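Local coordinates for PAN2-PAN3 deadenylation complex catalytic subunit pan2 (PDB 4CZW), which probably shortens the poly(A) tails of mRNA as the exonuclease subunit of the Pan2-Pan3 complex, here as its probably inactive ubiquitin-protease-like domain joined to the nuclease domain, at residues L76-Y87 with S528-W537; V540-L551 with I560-S571. One frame throughout, in Å; residues are numbered along the deposited sequence.

Interaction 1: L76-Y87 with S528-W537; sequences LADPCLLCELGY and SPKTAYKKLW. With ZN (zinc ion), chain B.
Tyr-87 drives its ring as a knob among Lys-530, Tyr-533, Lys-534 and Trp-537, the tight part of the contact. One face of the ring takes CE1 of Tyr-533, 3.5 Å from Tyr-87 CG, with the two planes oblique at 48°; the opposite face lies over the carbonyl O of Cys-83. Tyr-87 CE1 meets the face of Trp-537 edge-to-face, 3.9 Å from Trp-537 CD2. With CG anti to the backbone N (chi1 -176°) and a bend at chi2, the Lys-530 chain passes the rim of Tyr-87 and slides past Asp-78. Its NZ donates to Ala-77 O at 3.1 Å and also to Cys-75 O. At the phenol end of Tyr-87 a water links OH to Lys-534 NZ, which also donates to Thr-73 O. The looser side is at partly exposed Leu-76, whose CD2 merely crosses the Lys-534 chain, 3.7 Å from its CD. The segment axes stay 11.9 Å apart at 36°, so these side chains bridge helix 81-94 of the ubiquitin-protease-like domain and helix 529-541 of the nuclease domain. Lys-530 NZ sits 3.5 Å from Cys-83 SG, a zinc ligand with Cys-80, Cys-75 and His-70, and its charge would probably help stabilise the thiolate-rich site.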
loop_
_atom_site.group_PDB
_atom_site.type_symbol
_atom_site.label_atom_id
_atom_site.label_comp_id
_atom_site.label_asym_id
_atom_site.label_seq_id
_atom_site.Cartn_x
_atom_site.Cartn_y
_atom_site.Cartn_z
ATOM N N LEU A 76 2.728 -0.459 -17.393
ATOM C CA LEU A 76 1.390 -0.971 -17.666
ATOM C C LEU A 76 1.277 -2.443 -17.285
ATOM O O LEU A 76 0.375 -3.145 -17.741
ATOM C CB LEU A 76 1.031 -0.782 -19.141
ATOM C CG LEU A 76 0.845 0.658 -19.620
ATOM C CD1 LEU A 76 0.506 0.690 -21.102
ATOM C CD2 LEU A 76 -0.232 1.356 -18.806
ATOM N N ALA A 77 2.201 -2.903 -16.449
ATOM C CA ALA A 77 2.181 -4.281 -15.978
ATOM C C ALA A 77 1.004 -4.506 -15.038
ATOM O O ALA A 77 0.743 -3.697 -14.149
ATOM C CB ALA A 77 3.490 -4.628 -15.288
ATOM N N ASP A 78 0.293 -5.609 -15.244
ATOM C CA ASP A 78 -0.855 -5.950 -14.416
ATOM C C ASP A 78 -1.049 -7.463 -14.407
ATOM O O ASP A 78 -1.324 -8.057 -15.449
ATOM C CB ASP A 78 -2.115 -5.244 -14.924
ATOM C CG ASP A 78 -3.301 -5.423 -13.996
ATOM O OD1 ASP A 78 -3.089 -5.576 -12.775
ATOM O OD2 ASP A 78 -4.450 -5.401 -14.486
ATOM N N PRO A 79 -0.913 -8.095 -13.228
ATOM C CA PRO A 79 -0.664 -7.474 -11.920
ATOM C C PRO A 79 0.770 -6.985 -11.717
ATOM O O PRO A 79 1.708 -7.529 -12.296
ATOM C CB PRO A 79 -0.987 -8.604 -10.938
ATOM C CG PRO A 79 -0.665 -9.839 -11.693
ATOM C CD PRO A 79 -1.062 -9.557 -13.117
ATOM N N CYS A 80 0.913 -5.952 -10.891
ATOM C CA CYS A 80 2.208 -5.374 -10.557
ATOM C C CYS A 80 2.159 -4.833 -9.133
ATOM O O CYS A 80 1.676 -3.724 -8.900
ATOM C CB CYS A 80 2.577 -4.266 -11.545
ATOM S SG CYS A 80 4.150 -3.445 -11.226
ATOM N N LEU A 81 2.659 -5.624 -8.189
ATOM C CA LEU A 81 2.512 -5.326 -6.766
ATOM C C LEU A 81 3.206 -4.036 -6.336
ATOM O O LEU A 81 2.767 -3.381 -5.391
ATOM C CB LEU A 81 3.039 -6.495 -5.932
ATOM C CG LEU A 81 2.290 -7.817 -6.110
ATOM C CD1 LEU A 81 2.870 -8.896 -5.208
ATOM C CD2 LEU A 81 0.803 -7.631 -5.844
ATOM N N LEU A 82 4.283 -3.671 -7.023
ATOM C CA LEU A 82 5.005 -2.450 -6.685
ATOM C C LEU A 82 4.181 -1.218 -7.046
ATOM O O LEU A 82 4.168 -0.232 -6.309
ATOM C CB LEU A 82 6.362 -2.407 -7.386
ATOM C CG LEU A 82 7.263 -1.239 -6.979
ATOM C CD1 LEU A 82 7.412 -1.184 -5.468
ATOM C CD2 LEU A 82 8.622 -1.352 -7.645
ATOM N N CYS A 83 3.497 -1.279 -8.185
ATOM C CA CYS A 83 2.579 -0.216 -8.580
ATOM C C CYS A 83 1.436 -0.110 -7.581
ATOM O O CYS A 83 1.076 0.985 -7.145
ATOM C CB CYS A 83 2.028 -0.464 -9.985
ATOM S SG CYS A 83 3.068 0.159 -11.322
ATOM N N GLU A 84 0.872 -1.259 -7.223
ATOM C CA GLU A 84 -0.204 -1.318 -6.244
ATOM C C GLU A 84 0.271 -0.805 -4.889
ATOM O O GLU A 84 -0.497 -0.190 -4.149
ATOM C CB GLU A 84 -0.735 -2.747 -6.118
ATOM C CG GLU A 84 -1.258 -3.334 -7.422
ATOM C CD GLU A 84 -2.517 -2.644 -7.913
ATOM O OE1 GLU A 84 -3.252 -2.077 -7.078
ATOM O OE2 GLU A 84 -2.772 -2.670 -9.136
ATOM N N LEU A 85 1.536 -1.058 -4.570
ATOM C CA LEU A 85 2.132 -0.550 -3.339
ATOM C C LEU A 85 2.180 0.971 -3.350
ATOM O O LEU A 85 1.934 1.616 -2.331
ATOM C CB LEU A 85 3.539 -1.118 -3.138
ATOM C CG LEU A 85 3.667 -2.348 -2.238
ATOM C CD1 LEU A 85 5.106 -2.827 -2.189
ATOM C CD2 LEU A 85 3.166 -2.037 -0.838
ATOM N N GLY A 86 2.496 1.539 -4.509
ATOM C CA GLY A 86 2.533 2.980 -4.665
ATOM C C GLY A 86 1.160 3.593 -4.484
ATOM O O GLY A 86 1.023 4.667 -3.896
ATOM N N TYR A 87 0.139 2.905 -4.986
ATOM C CA TYR A 87 -1.239 3.371 -4.873
ATOM C C TYR A 87 -1.683 3.408 -3.414
ATOM O O TYR A 87 -2.278 4.386 -2.962
ATOM C CB TYR A 87 -2.182 2.476 -5.681
ATOM C CG TYR A 87 -1.842 2.376 -7.153
ATOM C CD1 TYR A 87 -1.170 3.403 -7.805
ATOM C CD2 TYR A 87 -2.196 1.253 -7.890
ATOM C CE1 TYR A 87 -0.859 3.311 -9.150
ATOM C CE2 TYR A 87 -1.888 1.154 -9.233
ATOM C CZ TYR A 87 -1.220 2.185 -9.858
ATOM O OH TYR A 87 -0.913 2.087 -11.197
ATOM N N SER A 528 -7.490 -3.690 -18.707
ATOM C CA SER A 528 -7.217 -4.302 -17.413
ATOM C C SER A 528 -7.535 -3.312 -16.292
ATOM O O SER A 528 -7.482 -2.102 -16.508
ATOM C CB SER A 528 -5.758 -4.760 -17.334
ATOM O OG SER A 528 -4.877 -3.653 -17.264
ATOM N N PRO A 529 -7.881 -3.825 -15.098
ATOM C CA PRO A 529 -8.236 -2.984 -13.947
ATOM C C PRO A 529 -7.191 -1.922 -13.612
ATOM O O PRO A 529 -7.543 -0.766 -13.373
ATOM C CB PRO A 529 -8.354 -3.996 -12.804
ATOM C CG PRO A 529 -8.758 -5.258 -13.475
ATOM C CD PRO A 529 -8.047 -5.260 -14.798
ATOM N N LYS A 530 -5.921 -2.313 -13.599
ATOM C CA LYS A 530 -4.843 -1.401 -13.236
ATOM C C LYS A 530 -4.603 -0.357 -14.323
ATOM O O LYS A 530 -4.167 0.758 -14.039
ATOM C CB LYS A 530 -3.559 -2.188 -12.957
ATOM C CG LYS A 530 -2.383 -1.350 -12.484
ATOM C CD LYS A 530 -1.316 -1.247 -13.561
ATOM C CE LYS A 530 -0.061 -0.578 -13.033
ATOM N NZ LYS A 530 1.042 -0.598 -14.033
ATOM N N THR A 531 -4.897 -0.720 -15.568
ATOM C CA THR A 531 -4.733 0.197 -16.691
ATOM C C THR A 531 -5.678 1.387 -16.563
ATOM O O THR A 531 -5.273 2.536 -16.739
ATOM C CB THR A 531 -4.982 -0.506 -18.039
ATOM O OG1 THR A 531 -4.073 -1.603 -18.184
ATOM C CG2 THR A 531 -4.783 0.465 -19.193
ATOM N N ALA A 532 -6.937 1.104 -16.249
ATOM C CA ALA A 532 -7.934 2.153 -16.077
ATOM C C ALA A 532 -7.674 2.948 -14.803
ATOM O O ALA A 532 -7.852 4.166 -14.776
ATOM C CB ALA A 532 -9.329 1.557 -16.054
ATOM N N TYR A 533 -7.254 2.251 -13.753
ATOM C CA TYR A 533 -6.944 2.892 -12.480
ATOM C C TYR A 533 -5.776 3.858 -12.634
ATOM O O TYR A 533 -5.753 4.924 -12.017
ATOM C CB TYR A 533 -6.621 1.843 -11.412
ATOM C CG TYR A 533 -6.400 2.416 -10.028
ATOM C CD1 TYR A 533 -5.148 2.879 -9.637
ATOM C CD2 TYR A 533 -7.440 2.489 -9.112
ATOM C CE1 TYR A 533 -4.943 3.406 -8.375
ATOM C CE2 TYR A 533 -7.244 3.012 -7.848
ATOM C CZ TYR A 533 -5.994 3.467 -7.485
ATOM O OH TYR A 533 -5.796 3.989 -6.226
ATOM N N LYS A 534 -4.807 3.472 -13.459
ATOM C CA LYS A 534 -3.608 4.272 -13.680
ATOM C C LYS A 534 -3.962 5.654 -14.217
ATOM O O LYS A 534 -3.355 6.652 -13.829
ATOM C CB LYS A 534 -2.661 3.557 -14.644
ATOM C CG LYS A 534 -1.294 4.203 -14.778
ATOM C CD LYS A 534 -0.430 3.449 -15.776
ATOM C CE LYS A 534 0.956 4.060 -15.892
ATOM N NZ LYS A 534 1.726 3.936 -14.623
ATOM N N LYS A 535 -4.951 5.704 -15.104
ATOM C CA LYS A 535 -5.417 6.965 -15.669
ATOM C C LYS A 535 -5.968 7.877 -14.581
ATOM O O LYS A 535 -5.594 9.045 -14.486
ATOM C CB LYS A 535 -6.486 6.716 -16.734
ATOM C CG LYS A 535 -6.028 5.843 -17.887
ATOM C CD LYS A 535 -7.155 5.611 -18.877
ATOM C CE LYS A 535 -6.714 4.705 -20.014
ATOM N NZ LYS A 535 -7.823 4.443 -20.972
ATOM N N LEU A 536 -6.858 7.331 -13.759
ATOM C CA LEU A 536 -7.481 8.091 -12.683
ATOM C C LEU A 536 -6.453 8.533 -11.647
ATOM O O LEU A 536 -6.524 9.646 -11.128
ATOM C CB LEU A 536 -8.581 7.264 -12.014
ATOM C CG LEU A 536 -9.679 6.742 -12.942
ATOM C CD1 LEU A 536 -10.743 5.997 -12.152
ATOM C CD2 LEU A 536 -10.293 7.882 -13.737
ATOM N N TRP A 537 -5.494 7.657 -11.357
ATOM C CA TRP A 537 -4.453 7.954 -10.380
ATOM C C TRP A 537 -3.566 9.101 -10.851
ATOM O O TRP A 537 -3.167 9.954 -10.059
ATOM C CB TRP A 537 -3.603 6.711 -10.103
ATOM C CG TRP A 537 -2.560 6.928 -9.049
ATOM C CD1 TRP A 537 -2.752 6.949 -7.698
ATOM C CD2 TRP A 537 -1.160 7.155 -9.257
ATOM N NE1 TRP A 537 -1.562 7.177 -7.052
ATOM C CE2 TRP A 537 -0.568 7.306 -7.987
ATOM C CE3 TRP A 537 -0.349 7.246 -10.394
ATOM C CZ2 TRP A 537 0.795 7.542 -7.822
ATOM C CZ3 TRP A 537 1.004 7.480 -10.227
ATOM C CH2 TRP A 537 1.562 7.625 -8.950
HETATM ZN ZN ZN B . 4.647 -1.366 -12.063
HETATM O O HOH W 1 1.263 3.109 -11.912
HETATM O O HOH W 2 -4.196 5.496 -5.056
#

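Interaction 2: V540-L551 with I560-S571; sequences VNLGCKFLGHGL and IQVPRNQVIDTS
Val-540 points its CG2 methyl into a shallow hollow formed by Ile-560 CD1, 3.7 Å away, and CG2 of Val-562. The other branch of Val-562 meets Phe-546, CG1 to CD1 at 4.2 Å, crossing at about a right angle, so Val-562 fits between the end of helix 529-541 and strand 545-548. Next to this apolar patch the extended Gln-566 side chain reaches into the turn after the helix. Its NE2 gives one N-H to Val-540 O and the other to Cys-544 O at 2.8 Å, both acceptors close to the amide plane, which fixes its rotation. Val-540 O also takes Gly-543 N, closing the helix in a Schellman motif.

Strands 545-548 and 567-569 then run parallel in the nuclease sheet (Phe-546 N to Gln-566 O, Ile-568 N to Phe-546 O, Gly-548 N to Ile-568 O), the two strands of a beta-alpha-beta crossover through helix 551-558, in the RNase H-like fold of DEDD exonucleases. Leu-547 and Ile-568 mesh on the face that helix 604-623 covers, CG to CG2 at 3.9 Å. On the opposite face Leu-551 CD2 occupies the spot a side chain on Gly-548 would need.

Asp-569, the N-cap of helix 570-573, reaches across to the 549-551 turn after strand 545-548. Its chi1 of -160° sets CG opposite the backbone N, and OD1 accepts Gly-550 N at 2.8 Å and OD2 Leu-551 N, both on syn sides. OD1 also takes Ser-571 N and OG. An alanine here is likely to leave those N-H groups without their acceptor and the turn freer to move. CB of Ser-571 covers one face of the His-549 imidazole, a CH-pi contact, and Thr-570 OG1 meets His-549 ND1 at the ring edge, 2.6 Å away.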
loop_
_atom_site.group_PDB
_atom_site.type_symbol
_atom_site.label_atom_id
_atom_site.label_comp_id
_atom_site.label_asym_id
_atom_site.label_seq_id
_atom_site.Cartn_x
_atom_site.Cartn_y
_atom_site.Cartn_z
ATOM N N VAL A 540 -5.430 12.449 -10.576
ATOM C CA VAL A 540 -5.456 12.938 -9.202
ATOM C C VAL A 540 -4.165 13.680 -8.868
ATOM O O VAL A 540 -4.196 14.782 -8.320
ATOM C CB VAL A 540 -5.661 11.790 -8.193
ATOM C CG1 VAL A 540 -5.475 12.289 -6.767
ATOM C CG2 VAL A 540 -7.036 11.171 -8.367
ATOM N N ASN A 541 -3.033 13.074 -9.212
ATOM C CA ASN A 541 -1.730 13.662 -8.915
ATOM C C ASN A 541 -1.376 14.831 -9.829
ATOM O O ASN A 541 -0.443 15.583 -9.549
ATOM C CB ASN A 541 -0.637 12.595 -8.994
ATOM C CG ASN A 541 -0.654 11.657 -7.803
ATOM O OD1 ASN A 541 -0.192 12.006 -6.717
ATOM N ND2 ASN A 541 -1.190 10.458 -8.001
ATOM N N LEU A 542 -2.116 14.984 -10.922
ATOM C CA LEU A 542 -1.942 16.142 -11.790
ATOM C C LEU A 542 -2.627 17.361 -11.180
ATOM O O LEU A 542 -2.355 18.498 -11.566
ATOM C CB LEU A 542 -2.489 15.865 -13.193
ATOM C CG LEU A 542 -1.619 14.993 -14.101
ATOM C CD1 LEU A 542 -2.293 14.770 -15.446
ATOM C CD2 LEU A 542 -0.247 15.619 -14.288
ATOM N N GLY A 543 -3.515 17.111 -10.222
ATOM C CA GLY A 543 -4.191 18.175 -9.505
ATOM C C GLY A 543 -5.581 18.473 -10.029
ATOM O O GLY A 543 -6.173 19.497 -9.689
ATOM N N CYS A 544 -6.108 17.574 -10.855
ATOM C CA CYS A 544 -7.420 17.767 -11.465
ATOM C C CYS A 544 -8.541 17.781 -10.432
ATOM O O CYS A 544 -8.424 17.183 -9.362
ATOM C CB CYS A 544 -7.694 16.677 -12.502
ATOM S SG CYS A 544 -6.556 16.674 -13.900
ATOM N N LYS A 545 -9.626 18.470 -10.768
ATOM C CA LYS A 545 -10.802 18.528 -9.909
ATOM C C LYS A 545 -11.874 17.571 -10.418
ATOM O O LYS A 545 -12.384 17.728 -11.528
ATOM C CB LYS A 545 -11.348 19.956 -9.844
ATOM C CG LYS A 545 -10.334 20.977 -9.356
ATOM C CD LYS A 545 -10.823 22.399 -9.572
ATOM C CE LYS A 545 -9.751 23.407 -9.192
ATOM N NZ LYS A 545 -10.154 24.806 -9.509
ATOM N N PHE A 546 -12.208 16.575 -9.605
ATOM C CA PHE A 546 -13.173 15.555 -9.999
ATOM C C PHE A 546 -14.600 15.991 -9.691
ATOM O O PHE A 546 -14.954 16.226 -8.535
ATOM C CB PHE A 546 -12.859 14.228 -9.306
ATOM C CG PHE A 546 -11.659 13.519 -9.868
ATOM C CD1 PHE A 546 -10.378 13.974 -9.600
ATOM C CD2 PHE A 546 -11.812 12.395 -10.663
ATOM C CE1 PHE A 546 -9.274 13.326 -10.119
ATOM C CE2 PHE A 546 -10.711 11.741 -11.183
ATOM C CZ PHE A 546 -9.440 12.207 -10.911
ATOM N N LEU A 547 -15.415 16.095 -10.737
ATOM C CA LEU A 547 -16.802 16.520 -10.600
ATOM C C LEU A 547 -17.746 15.336 -10.791
ATOM O O LEU A 547 -17.592 14.555 -11.728
ATOM C CB LEU A 547 -17.119 17.632 -11.607
ATOM C CG LEU A 547 -18.370 18.494 -11.406
ATOM C CD1 LEU A 547 -18.165 19.863 -12.039
ATOM C CD2 LEU A 547 -19.610 17.828 -11.986
ATOM N N GLY A 548 -18.723 15.206 -9.899
ATOM C CA GLY A 548 -19.683 14.121 -9.982
ATOM C C GLY A 548 -20.765 14.199 -8.923
ATOM O O GLY A 548 -20.857 15.180 -8.185
ATOM N N HIS A 549 -21.587 13.157 -8.849
ATOM C CA HIS A 549 -22.678 13.108 -7.884
ATOM C C HIS A 549 -22.514 11.916 -6.948
ATOM O O HIS A 549 -22.584 10.766 -7.381
ATOM C CB HIS A 549 -24.026 13.036 -8.601
ATOM C CG HIS A 549 -25.201 13.294 -7.710
ATOM N ND1 HIS A 549 -25.666 14.564 -7.442
ATOM C CD2 HIS A 549 -26.005 12.447 -7.027
ATOM C CE1 HIS A 549 -26.707 14.488 -6.633
ATOM N NE2 HIS A 549 -26.933 13.215 -6.364
ATOM N N GLY A 550 -22.298 12.196 -5.666
ATOM C CA GLY A 550 -22.079 11.154 -4.679
ATOM C C GLY A 550 -20.824 10.354 -4.975
ATOM O O GLY A 550 -20.852 9.123 -5.008
ATOM N N LEU A 551 -19.719 11.061 -5.183
ATOM C CA LEU A 551 -18.466 10.442 -5.610
ATOM C C LEU A 551 -17.800 9.590 -4.531
ATOM O O LEU A 551 -16.865 8.845 -4.820
ATOM C CB LEU A 551 -17.486 11.519 -6.080
ATOM C CG LEU A 551 -17.809 12.200 -7.411
ATOM C CD1 LEU A 551 -16.749 13.233 -7.751
ATOM C CD2 LEU A 551 -17.932 11.170 -8.523
ATOM N N ILE A 560 -9.557 4.591 -4.275
ATOM C CA ILE A 560 -8.665 5.730 -4.428
ATOM C C ILE A 560 -9.042 6.825 -3.430
ATOM O O ILE A 560 -10.171 6.863 -2.937
ATOM C CB ILE A 560 -8.709 6.287 -5.869
ATOM C CG1 ILE A 560 -7.448 7.097 -6.182
ATOM C CG2 ILE A 560 -9.971 7.110 -6.095
ATOM C CD1 ILE A 560 -7.376 7.577 -7.611
ATOM N N GLN A 561 -8.088 7.696 -3.119
ATOM C CA GLN A 561 -8.328 8.812 -2.212
ATOM C C GLN A 561 -8.098 10.140 -2.925
ATOM O O GLN A 561 -7.022 10.381 -3.474
ATOM C CB GLN A 561 -7.428 8.711 -0.979
ATOM C CG GLN A 561 -7.762 7.552 -0.050
ATOM C CD GLN A 561 -8.977 7.825 0.818
ATOM O OE1 GLN A 561 -9.387 8.973 0.991
ATOM N NE2 GLN A 561 -9.558 6.767 1.371
ATOM N N VAL A 562 -9.114 10.996 -2.919
ATOM C CA VAL A 562 -9.019 12.299 -3.563
ATOM C C VAL A 562 -9.219 13.418 -2.547
ATOM O O VAL A 562 -10.217 13.433 -1.826
ATOM C CB VAL A 562 -10.056 12.448 -4.696
ATOM C CG1 VAL A 562 -9.820 13.738 -5.465
ATOM C CG2 VAL A 562 -9.998 11.250 -5.632
ATOM N N PRO A 563 -8.259 14.356 -2.480
ATOM C CA PRO A 563 -8.324 15.507 -1.572
ATOM C C PRO A 563 -9.606 16.319 -1.753
ATOM O O PRO A 563 -10.123 16.404 -2.866
ATOM C CB PRO A 563 -7.095 16.332 -1.962
ATOM C CG PRO A 563 -6.144 15.333 -2.528
ATOM C CD PRO A 563 -7.001 14.333 -3.249
ATOM N N ARG A 564 -10.102 16.903 -0.665
ATOM C CA ARG A 564 -11.370 17.631 -0.677
ATOM C C ARG A 564 -11.399 18.775 -1.688
ATOM O O ARG A 564 -12.432 19.037 -2.305
ATOM C CB ARG A 564 -11.679 18.177 0.719
ATOM C CG ARG A 564 -12.466 17.221 1.601
ATOM C CD ARG A 564 -12.766 17.839 2.957
ATOM N NE ARG A 564 -11.569 17.954 3.785
ATOM C CZ ARG A 564 -11.178 17.035 4.662
ATOM N NH1 ARG A 564 -11.891 15.929 4.827
ATOM N NH2 ARG A 564 -10.075 17.220 5.373
ATOM N N ASN A 565 -10.268 19.452 -1.860
ATOM C CA ASN A 565 -10.198 20.585 -2.777
ATOM C C ASN A 565 -10.076 20.155 -4.237
ATOM O O ASN A 565 -9.946 20.994 -5.128
ATOM C CB ASN A 565 -9.034 21.507 -2.401
ATOM C CG ASN A 565 -7.718 20.764 -2.258
ATOM O OD1 ASN A 565 -7.546 19.663 -2.781
ATOM N ND2 ASN A 565 -6.776 21.371 -1.545
ATOM N N GLN A 566 -10.116 18.848 -4.473
ATOM C CA GLN A 566 -10.122 18.313 -5.830
ATOM C C GLN A 566 -11.429 17.577 -6.103
ATOM O O GLN A 566 -11.557 16.866 -7.101
ATOM C CB GLN A 566 -8.931 17.378 -6.055
ATOM C CG GLN A 566 -7.576 18.059 -5.965
ATOM C CD GLN A 566 -6.431 17.124 -6.303
ATOM O OE1 GLN A 566 -5.510 16.939 -5.506
ATOM N NE2 GLN A 566 -6.479 16.533 -7.491
ATOM N N VAL A 567 -12.396 17.754 -5.209
ATOM C CA VAL A 567 -13.697 17.112 -5.351
ATOM C C VAL A 567 -14.829 18.129 -5.452
ATOM O O VAL A 567 -15.041 18.930 -4.540
ATOM C CB VAL A 567 -13.992 16.166 -4.171
ATOM C CG1 VAL A 567 -15.398 15.593 -4.291
ATOM C CG2 VAL A 567 -12.959 15.054 -4.109
ATOM N N ILE A 568 -15.548 18.096 -6.568
ATOM C CA ILE A 568 -16.755 18.896 -6.728
ATOM C C ILE A 568 -17.960 17.968 -6.791
ATOM O O ILE A 568 -18.256 17.386 -7.835
ATOM C CB ILE A 568 -16.701 19.774 -7.992
ATOM C CG1 ILE A 568 -15.484 20.699 -7.946
ATOM C CG2 ILE A 568 -17.977 20.590 -8.128
ATOM C CD1 ILE A 568 -15.374 21.624 -9.138
ATOM N N ASP A 569 -18.648 17.822 -5.664
ATOM C CA ASP A 569 -19.757 16.881 -5.565
ATOM C C ASP A 569 -21.098 17.609 -5.530
ATOM O O ASP A 569 -21.363 18.398 -4.622
ATOM C CB ASP A 569 -19.594 16.002 -4.321
ATOM C CG ASP A 569 -20.398 14.717 -4.401
ATOM O OD1 ASP A 569 -21.558 14.758 -4.863
ATOM O OD2 ASP A 569 -19.866 13.661 -4.002
ATOM N N THR A 570 -21.941 17.329 -6.518
ATOM C CA THR A 570 -23.240 17.983 -6.635
ATOM C C THR A 570 -24.218 17.521 -5.557
ATOM O O THR A 570 -25.164 18.236 -5.225
ATOM C CB THR A 570 -23.869 17.735 -8.020
ATOM O OG1 THR A 570 -23.963 16.327 -8.262
ATOM C CG2 THR A 570 -23.024 18.374 -9.110
ATOM N N SER A 571 -23.991 16.328 -5.014
ATOM C CA SER A 571 -24.846 15.807 -3.953
ATOM C C SER A 571 -24.602 16.568 -2.657
ATOM O O SER A 571 -25.485 16.668 -1.807
ATOM C CB SER A 571 -24.601 14.312 -3.736
ATOM O OG SER A 571 -23.341 14.084 -3.129
#

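In the fold
Helix 529-541 carries both contacts: its first turns face the zinc-binding segment of the ubiquitin-protease-like domain in interaction 1, and its last turn opens interaction 2 inside the nuclease domain. The two centres lie about 19 Å apart, yet they touch, since Tyr-533 OH is 3.5 Å from Ile-560 CG1 and Trp-537 CA is 4.0 Å from Ile-560 CD1. Interaction 2 lies nearer the probable exonuclease site. The Leu-551 side chain comes within about 4 Å of that of Asp-554 and about 6 Å of that of Asp-445, both probable ligands of the catalytic metals. Helix 529-541 thus links the zinc-side interface to the packing of the nuclease sheet.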